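Local coordinates for membrane lipoprotein TpN32 (Treponema pallidum, PDB 1XS5) that probably serves as a periplasmic-type binding lipoprotein that captures L-methionine, which is found in its pocket, at residues F37-Y40 against V41-N44; F56-H59 against V60-Q64. All coordinates share one frame; numbering follows the deposited sequence.

Contact 1 (F37-Y40 against V41-N44). With MET (methionine), chain B.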
ATOM      1  N   PHE A  37      -8.963   5.558  10.257  1.00 14.54           N
ATOM      2  CA  PHE A  37      -7.893   6.507  10.541  1.00 17.20           C
ATOM      3  C   PHE A  37      -7.546   7.317   9.312  1.00 19.96           C
ATOM      4  O   PHE A  37      -7.962   6.968   8.221  1.00 15.11           O
ATOM      5  CB  PHE A  37      -6.643   5.738  10.980  1.00 15.85           C
ATOM      6  CG  PHE A  37      -6.736   5.180  12.375  1.00 13.21           C
ATOM      7  CD1 PHE A  37      -7.423   4.003  12.624  1.00 10.96           C
ATOM      8  CD2 PHE A  37      -6.132   5.846  13.432  1.00 11.91           C
ATOM      9  CE1 PHE A  37      -7.506   3.486  13.912  1.00 13.83           C
ATOM     10  CE2 PHE A  37      -6.205   5.353  14.738  1.00 11.14           C
ATOM     11  CZ  PHE A  37      -6.890   4.178  14.983  1.00 14.99           C
ATOM     12  N   THR A  38      -6.732   8.367   9.472  1.00 15.40           N
ATOM     13  CA  THR A  38      -6.364   9.200   8.342  1.00 16.25           C
ATOM     14  C   THR A  38      -4.885   9.176   8.007  1.00 16.24           C
ATOM     15  O   THR A  38      -4.459   9.771   7.029  1.00 16.24           O
ATOM     16  CB  THR A  38      -6.758  10.688   8.588  1.00 14.41           C
ATOM     17  OG1 THR A  38      -5.953  11.231   9.647  1.00 22.38           O
ATOM     18  CG2 THR A  38      -8.188  10.793   9.007  1.00 17.08           C
ATOM     19  N   ASN A  39      -4.060   8.541   8.817  1.00 15.25           N
ATOM     20  CA  ASN A  39      -2.656   8.533   8.442  1.00 20.03           C
ATOM     21  C   ASN A  39      -1.924   7.324   8.885  1.00 15.40           C
ATOM     22  O   ASN A  39      -2.360   6.636   9.808  1.00 16.30           O
ATOM     23  CB  ASN A  39      -1.923   9.808   8.858  1.00 24.55           C
ATOM     24  CG  ASN A  39      -1.770   9.947  10.338  1.00 25.14           C
ATOM     25  OD1 ASN A  39      -0.790   9.474  10.939  1.00 21.02           O
ATOM     26  ND2 ASN A  39      -2.738  10.623  10.953  1.00 27.83           N
ATOM     27  N   TYR A  40      -0.836   7.043   8.174  1.00 12.90           N
ATOM     28  CA  TYR A  40      -0.047   5.842   8.428  1.00 14.31           C
ATOM     29  C   TYR A  40       0.496   5.669   9.866  1.00 14.26           C
ATOM     30  O   TYR A  40       0.393   4.579  10.474  1.00 13.36           O
ATOM     31  CB  TYR A  40       1.141   5.765   7.451  1.00 12.58           C
ATOM     32  CG  TYR A  40       0.833   5.743   5.954  1.00 16.23           C
ATOM     33  CD1 TYR A  40      -0.375   5.250   5.444  1.00 13.96           C
ATOM     34  CD2 TYR A  40       1.825   6.129   5.030  1.00 18.62           C
ATOM     35  CE1 TYR A  40      -0.581   5.126   4.040  1.00 17.65           C
ATOM     36  CE2 TYR A  40       1.626   6.021   3.618  1.00 19.16           C
ATOM     37  CZ  TYR A  40       0.430   5.512   3.136  1.00 19.76           C
ATOM     38  OH  TYR A  40       0.311   5.321   1.770  1.00 17.62           O
ATOM     39  N   VAL A  41       1.072   6.729  10.406  1.00 14.14           N
ATOM     40  CA  VAL A  41       1.663   6.638  11.728  1.00 12.76           C
ATOM     41  C   VAL A  41       0.629   6.401  12.815  1.00 11.44           C
ATOM     42  O   VAL A  41       0.820   5.560  13.700  1.00 12.59           O
ATOM     43  CB  VAL A  41       2.498   7.909  12.000  1.00 21.23           C
ATOM     44  CG1 VAL A  41       3.003   7.913  13.456  1.00 21.14           C
ATOM     45  CG2 VAL A  41       3.695   7.944  10.995  1.00 18.76           C
ATOM     46  N   ALA A  42      -0.486   7.112  12.723  1.00 11.74           N
ATOM     47  CA  ALA A  42      -1.532   6.940  13.730  1.00 14.89           C
ATOM     48  C   ALA A  42      -2.064   5.511  13.816  1.00 15.03           C
ATOM     49  O   ALA A  42      -2.446   4.990  14.890  1.00 11.05           O
ATOM     50  CB  ALA A  42      -2.658   7.925  13.428  1.00 16.19           C
ATOM     51  N   LEU A  43      -2.144   4.857  12.661  1.00 11.25           N
ATOM     52  CA  LEU A  43      -2.643   3.488  12.638  1.00 11.45           C
ATOM     53  C   LEU A  43      -1.700   2.535  13.371  1.00 10.05           C
ATOM     54  O   LEU A  43      -2.140   1.619  14.057  1.00 12.32           O
ATOM     55  CB  LEU A  43      -2.785   3.003  11.172  1.00  7.66           C
ATOM     56  CG  LEU A  43      -4.089   3.403  10.455  1.00 12.75           C
ATOM     57  CD1 LEU A  43      -3.899   3.563   8.935  1.00 13.00           C
ATOM     58  CD2 LEU A  43      -5.107   2.293  10.758  1.00 19.93           C
ATOM     59  N   ASN A  44      -0.397   2.686  13.137  1.00  9.92           N
ATOM     60  CA  ASN A  44       0.543   1.791  13.809  1.00 12.51           C
ATOM     61  C   ASN A  44       0.719   2.128  15.295  1.00 13.92           C
ATOM     62  O   ASN A  44       0.870   1.225  16.121  1.00 15.98           O
ATOM     63  CB  ASN A  44       1.902   1.784  13.080  1.00 12.43           C
ATOM     64  CG  ASN A  44       1.896   0.848  11.857  1.00  6.88           C
ATOM     65  OD1 ASN A  44       1.197  -0.150  11.849  1.00 11.95           O
ATOM     66  ND2 ASN A  44       2.704   1.170  10.842  1.00 13.32           N
TER
HETATM   67  N   MET B 301      -2.024  -0.110   0.016  1.00 16.99           N
HETATM   68  CA  MET B 301      -0.631   0.466  -0.066  1.00 15.58           C
HETATM   69  C   MET B 301       0.228  -0.159  -1.186  1.00 19.64           C
HETATM   70  O   MET B 301       0.883   0.598  -1.945  1.00 18.90           O
HETATM   71  CB  MET B 301       0.106   0.273   1.277  1.00 16.82           C
HETATM   72  CG  MET B 301       1.383   1.085   1.343  1.00 13.47           C
HETATM   73  SD  MET B 301       2.324   0.875   2.872  1.00 12.43           S
HETATM   74  CE  MET B 301       1.335   1.985   3.961  1.00 10.58           C
HETATM   75  OXT MET B 301       0.240  -1.406  -1.287  1.00 20.90           O
HETATM   76  O   HOH W   1       3.373   3.887  10.168  1.00 23.10           O

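Contact 2 (F56-H59 against V60-Q64). With MET (methionine), chain B.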
ATOM      1  N   PHE A  56      -5.015  -2.967   9.127  1.00 12.52           N
ATOM      2  CA  PHE A  56      -4.896  -3.534   7.787  1.00 13.96           C
ATOM      3  C   PHE A  56      -4.771  -2.405   6.766  1.00 12.39           C
ATOM      4  O   PHE A  56      -5.768  -1.862   6.269  1.00 10.43           O
ATOM      5  CB  PHE A  56      -6.125  -4.429   7.521  1.00 12.45           C
ATOM      6  CG  PHE A  56      -6.134  -5.085   6.132  1.00 15.35           C
ATOM      7  CD1 PHE A  56      -4.986  -5.645   5.599  1.00 14.06           C
ATOM      8  CD2 PHE A  56      -7.287  -5.169   5.408  1.00 12.11           C
ATOM      9  CE1 PHE A  56      -5.026  -6.281   4.350  1.00 17.45           C
ATOM     10  CE2 PHE A  56      -7.317  -5.801   4.185  1.00 16.11           C
ATOM     11  CZ  PHE A  56      -6.186  -6.347   3.672  1.00 15.56           C
ATOM     12  N   PHE A  57      -3.529  -2.034   6.447  1.00 12.42           N
ATOM     13  CA  PHE A  57      -3.331  -0.942   5.473  1.00 12.33           C
ATOM     14  C   PHE A  57      -1.943  -0.861   4.835  1.00 10.60           C
ATOM     15  O   PHE A  57      -1.762  -0.087   3.915  1.00 10.27           O
ATOM     16  CB  PHE A  57      -3.541   0.418   6.153  1.00  9.88           C
ATOM     17  CG  PHE A  57      -2.338   0.872   6.966  1.00 10.32           C
ATOM     18  CD1 PHE A  57      -2.077   0.329   8.223  1.00 12.32           C
ATOM     19  CD2 PHE A  57      -1.473   1.846   6.465  1.00  8.94           C
ATOM     20  CE1 PHE A  57      -0.967   0.764   8.984  1.00 10.49           C
ATOM     21  CE2 PHE A  57      -0.372   2.289   7.198  1.00  8.70           C
ATOM     22  CZ  PHE A  57      -0.118   1.753   8.468  1.00  8.93           C
ATOM     23  N   GLN A  58      -0.986  -1.683   5.292  1.00 12.35           N
ATOM     24  CA  GLN A  58       0.381  -1.533   4.829  1.00  8.54           C
ATOM     25  C   GLN A  58       1.026  -2.833   4.369  1.00 13.68           C
ATOM     26  O   GLN A  58       0.438  -3.911   4.535  1.00 12.50           O
ATOM     27  CB  GLN A  58       1.217  -0.993   5.998  1.00 13.34           C
ATOM     28  CG  GLN A  58       1.501  -2.102   7.100  1.00 14.28           C
ATOM     29  CD  GLN A  58       1.870  -1.552   8.501  1.00 12.23           C
ATOM     30  OE1 GLN A  58       2.830  -0.833   8.668  1.00 15.89           O
ATOM     31  NE2 GLN A  58       1.094  -1.911   9.482  1.00 16.54           N
ATOM     32  N   HIS A  59       2.243  -2.703   3.830  1.00 12.09           N
ATOM     33  CA  HIS A  59       3.013  -3.885   3.436  1.00 14.46           C
ATOM     34  C   HIS A  59       4.171  -4.071   4.465  1.00 17.37           C
ATOM     35  O   HIS A  59       4.384  -3.210   5.328  1.00 13.39           O
ATOM     36  CB  HIS A  59       3.524  -3.746   1.988  1.00 10.40           C
ATOM     37  CG  HIS A  59       4.107  -2.410   1.657  1.00 14.01           C
ATOM     38  ND1 HIS A  59       5.208  -1.883   2.295  1.00 12.12           N
ATOM     39  CD2 HIS A  59       3.776  -1.521   0.698  1.00 10.70           C
ATOM     40  CE1 HIS A  59       5.534  -0.733   1.741  1.00 11.93           C
ATOM     41  NE2 HIS A  59       4.678  -0.493   0.764  1.00 14.72           N
ATOM     42  N   VAL A  60       4.908  -5.186   4.401  1.00 15.16           N
ATOM     43  CA  VAL A  60       5.957  -5.402   5.382  1.00 14.73           C
ATOM     44  C   VAL A  60       7.098  -4.360   5.439  1.00 12.02           C
ATOM     45  O   VAL A  60       7.547  -4.004   6.536  1.00 17.97           O
ATOM     46  CB  VAL A  60       6.530  -6.869   5.287  1.00 15.86           C
ATOM     47  CG1 VAL A  60       7.682  -7.029   6.270  1.00 13.43           C
ATOM     48  CG2 VAL A  60       5.427  -7.873   5.674  1.00 14.92           C
ATOM     49  N   PRO A  61       7.604  -3.881   4.272  1.00 13.45           N
ATOM     50  CA  PRO A  61       8.669  -2.878   4.327  1.00 16.90           C
ATOM     51  C   PRO A  61       8.198  -1.623   5.095  1.00 14.21           C
ATOM     52  O   PRO A  61       8.964  -1.005   5.809  1.00 16.39           O
ATOM     53  CB  PRO A  61       8.950  -2.577   2.842  1.00 16.76           C
ATOM     54  CG  PRO A  61       8.789  -3.928   2.201  1.00 17.87           C
ATOM     55  CD  PRO A  61       7.496  -4.457   2.904  1.00 14.54           C
ATOM     56  N   HIS A  62       6.929  -1.256   4.950  1.00 13.56           N
ATOM     57  CA  HIS A  62       6.414  -0.090   5.663  1.00 13.45           C
ATOM     58  C   HIS A  62       6.389  -0.348   7.181  1.00 12.62           C
ATOM     59  O   HIS A  62       6.773   0.497   7.955  1.00 14.76           O
ATOM     60  CB  HIS A  62       5.018   0.275   5.139  1.00 11.13           C
ATOM     61  CG  HIS A  62       4.453   1.503   5.780  1.00 13.54           C
ATOM     62  ND1 HIS A  62       3.742   1.464   6.958  1.00 11.75           N
ATOM     63  CD2 HIS A  62       4.564   2.806   5.447  1.00 10.68           C
ATOM     64  CE1 HIS A  62       3.432   2.698   7.319  1.00  8.44           C
ATOM     65  NE2 HIS A  62       3.927   3.531   6.420  1.00 15.35           N
ATOM     66  N   MET A  63       5.920  -1.518   7.572  1.00 15.04           N
ATOM     67  CA  MET A  63       5.845  -1.944   8.962  1.00 16.26           C
ATOM     68  C   MET A  63       7.263  -1.958   9.564  1.00 18.46           C
ATOM     69  O   MET A  63       7.485  -1.498  10.710  1.00 16.59           O
ATOM     70  CB  MET A  63       5.250  -3.359   9.015  1.00 17.21           C
ATOM     71  CG  MET A  63       4.948  -3.831  10.420  1.00 17.26           C
ATOM     72  SD  MET A  63       4.576  -5.588  10.483  1.00 20.20           S
ATOM     73  CE  MET A  63       6.234  -6.318  10.127  1.00 18.86           C
ATOM     74  N   GLN A  64       8.217  -2.493   8.792  1.00 17.88           N
ATOM     75  CA  GLN A  64       9.616  -2.531   9.246  1.00 18.94           C
ATOM     76  C   GLN A  64      10.152  -1.149   9.451  1.00 20.96           C
ATOM     77  O   GLN A  64      10.810  -0.882  10.459  1.00 22.16           O
ATOM     78  CB  GLN A  64      10.495  -3.325   8.258  1.00 16.47           C
ATOM     79  CG  GLN A  64      10.133  -4.806   8.329  1.00 22.61           C
ATOM     80  CD  GLN A  64      10.787  -5.666   7.259  1.00 38.09           C
ATOM     81  OE1 GLN A  64      11.138  -5.180   6.175  1.00 38.92           O
ATOM     82  NE2 GLN A  64      10.926  -6.974   7.548  1.00 34.38           N
TER
HETATM   83  N   MET B 301      -2.024  -0.110   0.016  1.00 16.99           N
HETATM   84  CA  MET B 301      -0.631   0.466  -0.066  1.00 15.58           C
HETATM   85  C   MET B 301       0.228  -0.159  -1.186  1.00 19.64           C
HETATM   86  O   MET B 301       0.883   0.598  -1.945  1.00 18.90           O
HETATM   87  CB  MET B 301       0.106   0.273   1.277  1.00 16.82           C
HETATM   88  CG  MET B 301       1.383   1.085   1.343  1.00 13.47           C
HETATM   89  SD  MET B 301       2.324   0.875   2.872  1.00 12.43           S
HETATM   90  CE  MET B 301       1.335   1.985   3.961  1.00 10.58           C
HETATM   91  OXT MET B 301       0.240  -1.406  -1.287  1.00 20.90           O

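Contact 1 (F37-Y40 against V41-N44)
N39 and A42 make the firmest polar contact at this helix start: the side-chain OD1 of N39 accepts from A42 N at 3.0 Å, with a nearly straight N-H...O angle of 162°. The donor sits well above the plane of the N39 amide, 45° out of it. What brings OD1 round to the first turn is the torsion of N39, whose CG lies between its own N and carbonyl carbon (chi1 68°). The same amide also rests on the methyl of A42, with N39 OD1 3.5 Å from A42 CB. Two weak backbone bonds follow, L43 N to N39 O and N44 N to Y40 O, and they start the helical repeat. A water extends the second of them: it donates weakly to Y40 O and accepts from N44 ND2 at 2.9 Å, while N44 OD1 is held by N55.

Beyond the polar groups, F37 folds back from the loop onto the helix. Its ring crosses L43, and the closest touch is F37 CD1 to L43 CD2 at 3.4 Å; L43 CG lies 3.5 Å from F37 CB. The CD2 corner of the F37 ring reaches the methyl of A42. The Y40 ring lies against the ligand, whose terminal methyl CE sits over one ring face, off-centre, 3.7 Å from Y40 CE1. The arrangement is an asparagine N-cap opening helix 40-49, with the first residue after the cap lending its aromatic ring to the methionine pocket.

Contact 2 (F56-H59 against V60-Q64)
The H62 ring has the methyl CE of the bound methionine over the centre of one face, 3.6 Å above its plane, and Q58 OE1 at its edge. That edge contact is a hydrogen bond from H62 ND1 to Q58 OE1, 3.0 Å long and almost straight at 171°; the oxygen lies in the ring plane, whereas the donor is tilted 32° from the plane of the amide. The H59 ring carries the ligand sulfur on one face, offset toward the rim, with NE2 of H59 3.4 Å from SD. At its edge is H62 N, which donates to H59 ND1 at 3.2 Å, so this histidine caps the helix. F57 meets H62 obliquely, its CE2 3.8 Å from H62 CE1, and one face of the phenyl ring is covered at its centre by Q58 CB.

H62 reaches back over the strand end because its CG is anti to the backbone N (chi1 -177°). P61 packs CD against H59 ND1 at 3.5 Å, and M63 brings CB to Q58 OE1 at the same distance. Along the backbone M63 N gives a bond to H59 O, the first regular turn of helix 60-70.

Chemically, each ring nitrogen of H59 has a partner: ND1 accepts from the helix, which leaves NE2 as the probable donor to N112 OD1. H62 ND1 carries a proton toward Q58. With both rings held by polar bonds, one face of each is presented to the ligand, H59 to the sulfur and H62 to the methyl, as suits an uncharged, polarisable methionine side chain.

In the fold
Coming from the N terminus, the chain leaves strand 30-36, and contact 1 closes the short loop that opens helix 40-49. It then runs down that helix and returns along strand 54-59, where contact 2 closes the turn into helix 60-70. The two follow in series, neither nested nor crossed, their centres about 12 Å apart. They meet side by side: N44 OD1 lies 3.0 Å from Q58 NE2, a probable hydrogen bond, while Y40 and L43 pack on F57 and the Y40 ring meets H62 edge-to-face. Two helix starts beside the six-stranded sheet thus share one methionine, which R115, E83, N171 and N198 hold by hydrogen bonds.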